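Local coordinates for glia-derived nexin (Homo sapiens, PDB 4DY0), which inhibits serine proteases such as thrombin, trypsin and urokinase, binds heparin, and promotes neurite extension by blocking thrombin, at residues 136-141 with 165-170. Numbering follows the deposited sequence.
Sequences AWVKNE and VNAVYF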
ATOM      1  N   ALA A 136      -1.940   1.530 -20.616  1.00 47.37           N
ATOM      2  CA  ALA A 136      -0.982   2.443 -21.229  1.00 50.35           C
ATOM      3  C   ALA A 136      -0.685   3.630 -20.311  1.00 51.65           C
ATOM      4  O   ALA A 136       0.455   4.091 -20.221  1.00 51.55           O
ATOM      5  CB  ALA A 136      -1.499   2.930 -22.580  1.00 50.35           C
ATOM      6  N   TRP A 137      -1.714   4.123 -19.629  1.00 51.20           N
ATOM      7  CA  TRP A 137      -1.547   5.271 -18.745  1.00 50.10           C
ATOM      8  C   TRP A 137      -0.776   4.905 -17.471  1.00 48.43           C
ATOM      9  O   TRP A 137       0.105   5.650 -17.033  1.00 48.50           O
ATOM     10  CB  TRP A 137      -2.900   5.903 -18.406  1.00 48.90           C
ATOM     11  CG  TRP A 137      -2.796   6.996 -17.387  1.00 53.79           C
ATOM     12  CD1 TRP A 137      -2.517   8.315 -17.620  1.00 56.80           C
ATOM     13  CD2 TRP A 137      -2.950   6.863 -15.968  1.00 50.48           C
ATOM     14  NE1 TRP A 137      -2.494   9.010 -16.433  1.00 60.03           N
ATOM     15  CE2 TRP A 137      -2.758   8.143 -15.406  1.00 54.92           C
ATOM     16  CE3 TRP A 137      -3.233   5.787 -15.122  1.00 49.82           C
ATOM     17  CZ2 TRP A 137      -2.840   8.374 -14.035  1.00 55.08           C
ATOM     18  CZ3 TRP A 137      -3.316   6.018 -13.760  1.00 50.78           C
ATOM     19  CH2 TRP A 137      -3.120   7.302 -13.229  1.00 54.45           C
ATOM     20  N   VAL A 138      -1.100   3.760 -16.881  1.00 45.85           N
ATOM     21  CA  VAL A 138      -0.398   3.325 -15.678  1.00 45.79           C
ATOM     22  C   VAL A 138       1.082   3.114 -15.980  1.00 46.95           C
ATOM     23  O   VAL A 138       1.950   3.660 -15.297  1.00 47.63           O
ATOM     24  CB  VAL A 138      -0.994   2.034 -15.090  1.00 47.05           C
ATOM     25  CG1 VAL A 138      -0.232   1.630 -13.837  1.00 48.92           C
ATOM     26  CG2 VAL A 138      -2.464   2.224 -14.776  1.00 45.13           C
ATOM     27  N   LYS A 139       1.360   2.323 -17.013  1.00 47.71           N
ATOM     28  CA  LYS A 139       2.731   2.077 -17.450  1.00 51.19           C
ATOM     29  C   LYS A 139       3.481   3.386 -17.667  1.00 54.41           C
ATOM     30  O   LYS A 139       4.597   3.563 -17.177  1.00 57.30           O
ATOM     31  CB  LYS A 139       2.747   1.253 -18.740  1.00 52.46           C
ATOM     32  N   ASN A 140       2.864   4.303 -18.403  1.00 54.54           N
ATOM     33  CA  ASN A 140       3.487   5.589 -18.691  1.00 57.53           C
ATOM     34  C   ASN A 140       3.644   6.443 -17.437  1.00 54.86           C
ATOM     35  O   ASN A 140       4.600   7.204 -17.307  1.00 53.51           O
ATOM     36  CB  ASN A 140       2.681   6.348 -19.748  1.00 62.73           C
ATOM     37  CG  ASN A 140       3.294   7.692 -20.097  1.00 70.27           C
ATOM     38  OD1 ASN A 140       4.515   7.830 -20.186  1.00 71.39           O
ATOM     39  ND2 ASN A 140       2.444   8.690 -20.302  1.00 73.27           N
ATOM     40  N   GLU A 141       2.702   6.298 -16.511  1.00 55.16           N
ATOM     41  CA  GLU A 141       2.672   7.120 -15.308  1.00 55.44           C
ATOM     42  C   GLU A 141       3.540   6.539 -14.186  1.00 55.23           C
ATOM     43  O   GLU A 141       3.781   7.199 -13.172  1.00 54.69           O
ATOM     44  CB  GLU A 141       1.226   7.284 -14.833  1.00 57.61           C
ATOM     45  CG  GLU A 141       0.950   8.552 -14.038  1.00 66.80           C
ATOM     46  CD  GLU A 141       0.845   9.789 -14.915  1.00 77.26           C
ATOM     47  OE1 GLU A 141       1.709   9.971 -15.798  1.00 80.51           O
ATOM     48  OE2 GLU A 141      -0.100  10.584 -14.717  1.00 83.95           O
ATOM     49  N   VAL A 165      -8.217   4.067  -9.950  1.00 30.71           N
ATOM     50  CA  VAL A 165      -6.941   3.372  -9.980  1.00 30.48           C
ATOM     51  C   VAL A 165      -5.894   4.044  -9.104  1.00 30.62           C
ATOM     52  O   VAL A 165      -5.677   5.251  -9.189  1.00 32.46           O
ATOM     53  CB  VAL A 165      -6.397   3.253 -11.403  1.00 32.36           C
ATOM     54  CG1 VAL A 165      -4.996   2.680 -11.374  1.00 31.42           C
ATOM     55  CG2 VAL A 165      -7.309   2.377 -12.237  1.00 33.64           C
ATOM     56  N   ASN A 166      -5.254   3.245  -8.257  1.00 33.75           N
ATOM     57  CA  ASN A 166      -4.114   3.693  -7.465  1.00 31.12           C
ATOM     58  C   ASN A 166      -2.932   2.756  -7.665  1.00 31.01           C
ATOM     59  O   ASN A 166      -3.017   1.570  -7.344  1.00 30.44           O
ATOM     60  CB  ASN A 166      -4.469   3.746  -5.983  1.00 30.92           C
ATOM     61  CG  ASN A 166      -3.265   4.047  -5.110  1.00 32.15           C
ATOM     62  OD1 ASN A 166      -2.994   3.342  -4.139  1.00 33.79           O
ATOM     63  ND2 ASN A 166      -2.529   5.091  -5.463  1.00 31.83           N
ATOM     64  N   ALA A 167      -1.833   3.287  -8.199  1.00 32.51           N
ATOM     65  CA  ALA A 167      -0.642   2.483  -8.456  1.00 30.05           C
ATOM     66  C   ALA A 167       0.569   3.072  -7.754  1.00 31.13           C
ATOM     67  O   ALA A 167       0.842   4.268  -7.868  1.00 34.94           O
ATOM     68  CB  ALA A 167      -0.389   2.379  -9.946  1.00 32.54           C
ATOM     69  N   VAL A 168       1.296   2.229  -7.026  1.00 29.64           N
ATOM     70  CA  VAL A 168       2.472   2.678  -6.283  1.00 30.57           C
ATOM     71  C   VAL A 168       3.698   1.815  -6.590  1.00 29.30           C
ATOM     72  O   VAL A 168       3.628   0.586  -6.545  1.00 26.06           O
ATOM     73  CB  VAL A 168       2.219   2.667  -4.760  1.00 29.22           C
ATOM     74  CG1 VAL A 168       3.370   3.346  -4.030  1.00 31.33           C
ATOM     75  CG2 VAL A 168       0.905   3.355  -4.431  1.00 32.25           C
ATOM     76  N   TYR A 169       4.816   2.464  -6.912  1.00 30.17           N
ATOM     77  CA  TYR A 169       6.072   1.752  -7.158  1.00 30.21           C
ATOM     78  C   TYR A 169       7.192   2.345  -6.327  1.00 31.77           C
ATOM     79  O   TYR A 169       7.219   3.550  -6.088  1.00 34.82           O
ATOM     80  CB  TYR A 169       6.470   1.786  -8.638  1.00 33.33           C
ATOM     81  CG  TYR A 169       7.862   1.235  -8.866  1.00 35.16           C
ATOM     82  CD1 TYR A 169       8.069  -0.128  -9.041  1.00 37.27           C
ATOM     83  CD2 TYR A 169       8.972   2.072  -8.872  1.00 37.61           C
ATOM     84  CE1 TYR A 169       9.340  -0.641  -9.229  1.00 38.39           C
ATOM     85  CE2 TYR A 169      10.251   1.568  -9.062  1.00 38.37           C
ATOM     86  CZ  TYR A 169      10.427   0.210  -9.240  1.00 40.13           C
ATOM     87  OH  TYR A 169      11.690  -0.304  -9.428  1.00 45.41           O
ATOM     88  N   PHE A 170       8.126   1.500  -5.897  1.00 31.13           N
ATOM     89  CA  PHE A 170       9.248   1.965  -5.096  1.00 30.78           C
ATOM     90  C   PHE A 170      10.423   0.986  -5.140  1.00 32.55           C
ATOM     91  O   PHE A 170      10.237  -0.230  -5.270  1.00 32.66           O
ATOM     92  CB  PHE A 170       8.791   2.212  -3.654  1.00 30.77           C
ATOM     93  CG  PHE A 170       9.892   2.645  -2.724  1.00 30.40           C
ATOM     94  CD1 PHE A 170      10.311   3.964  -2.690  1.00 33.07           C
ATOM     95  CD2 PHE A 170      10.499   1.734  -1.876  1.00 30.62           C
ATOM     96  CE1 PHE A 170      11.326   4.367  -1.832  1.00 33.32           C
ATOM     97  CE2 PHE A 170      11.515   2.129  -1.015  1.00 32.47           C
ATOM     98  CZ  PHE A 170      11.927   3.448  -0.993  1.00 32.49           C
TER
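Val138 of the helix meets Val165 and Ala167 of the strand methyl to methyl, and the indole edge of Trp137 adds a third apolar contact; no hydrogen bond crosses between 136-141 and 165-170. The two methyls of Val138 divide the work. CG1, turned anti to the backbone N (chi1 -180°), lies 4.0 Å from CB of Ala167, while CG2, beside the backbone N, reaches CG1 of Val165 at 4.3 Å. That same Val165 CG1 also meets Trp137, sitting near the indole plane at its edge, 4.4 Å from CZ3, so it lies against both helix side chains. Val165 and Ala167, alternate residues of the strand, direct their CB atoms at the helix; Asn166 between them points to the opposite face, where its ND2 is hydrogen-bonded to OD1 of Asn93 and its OD1 to NE2 of Gln322. Contact is light, 123 Å² in all, although the four touching residues are buried. In serpin terms, the last turn and a half of helix 127-141 (helix F) lies across the face of the large central beta-sheet A, to which strand 162-170 belongs, flanked by strands 90-97 and 319-328. Helix and strand segments run 9.9 Å apart at closest approach, their directions differing by 31°. Small Ala167 lies where the backbones come nearest, 7.3 Å between its CA and that of Val138. The Trp137 indole packs further than this strand. CB of Glu141, one turn on, lies over the centre of the indole, 4.1 Å above its plane; Phe96 of strand 90-97 meets the indole edge-to-face, and Ala92 and Ala94 touch it too. From the chain that follows the helix, Ile146 packs on Val138 and Leu149 on Val165.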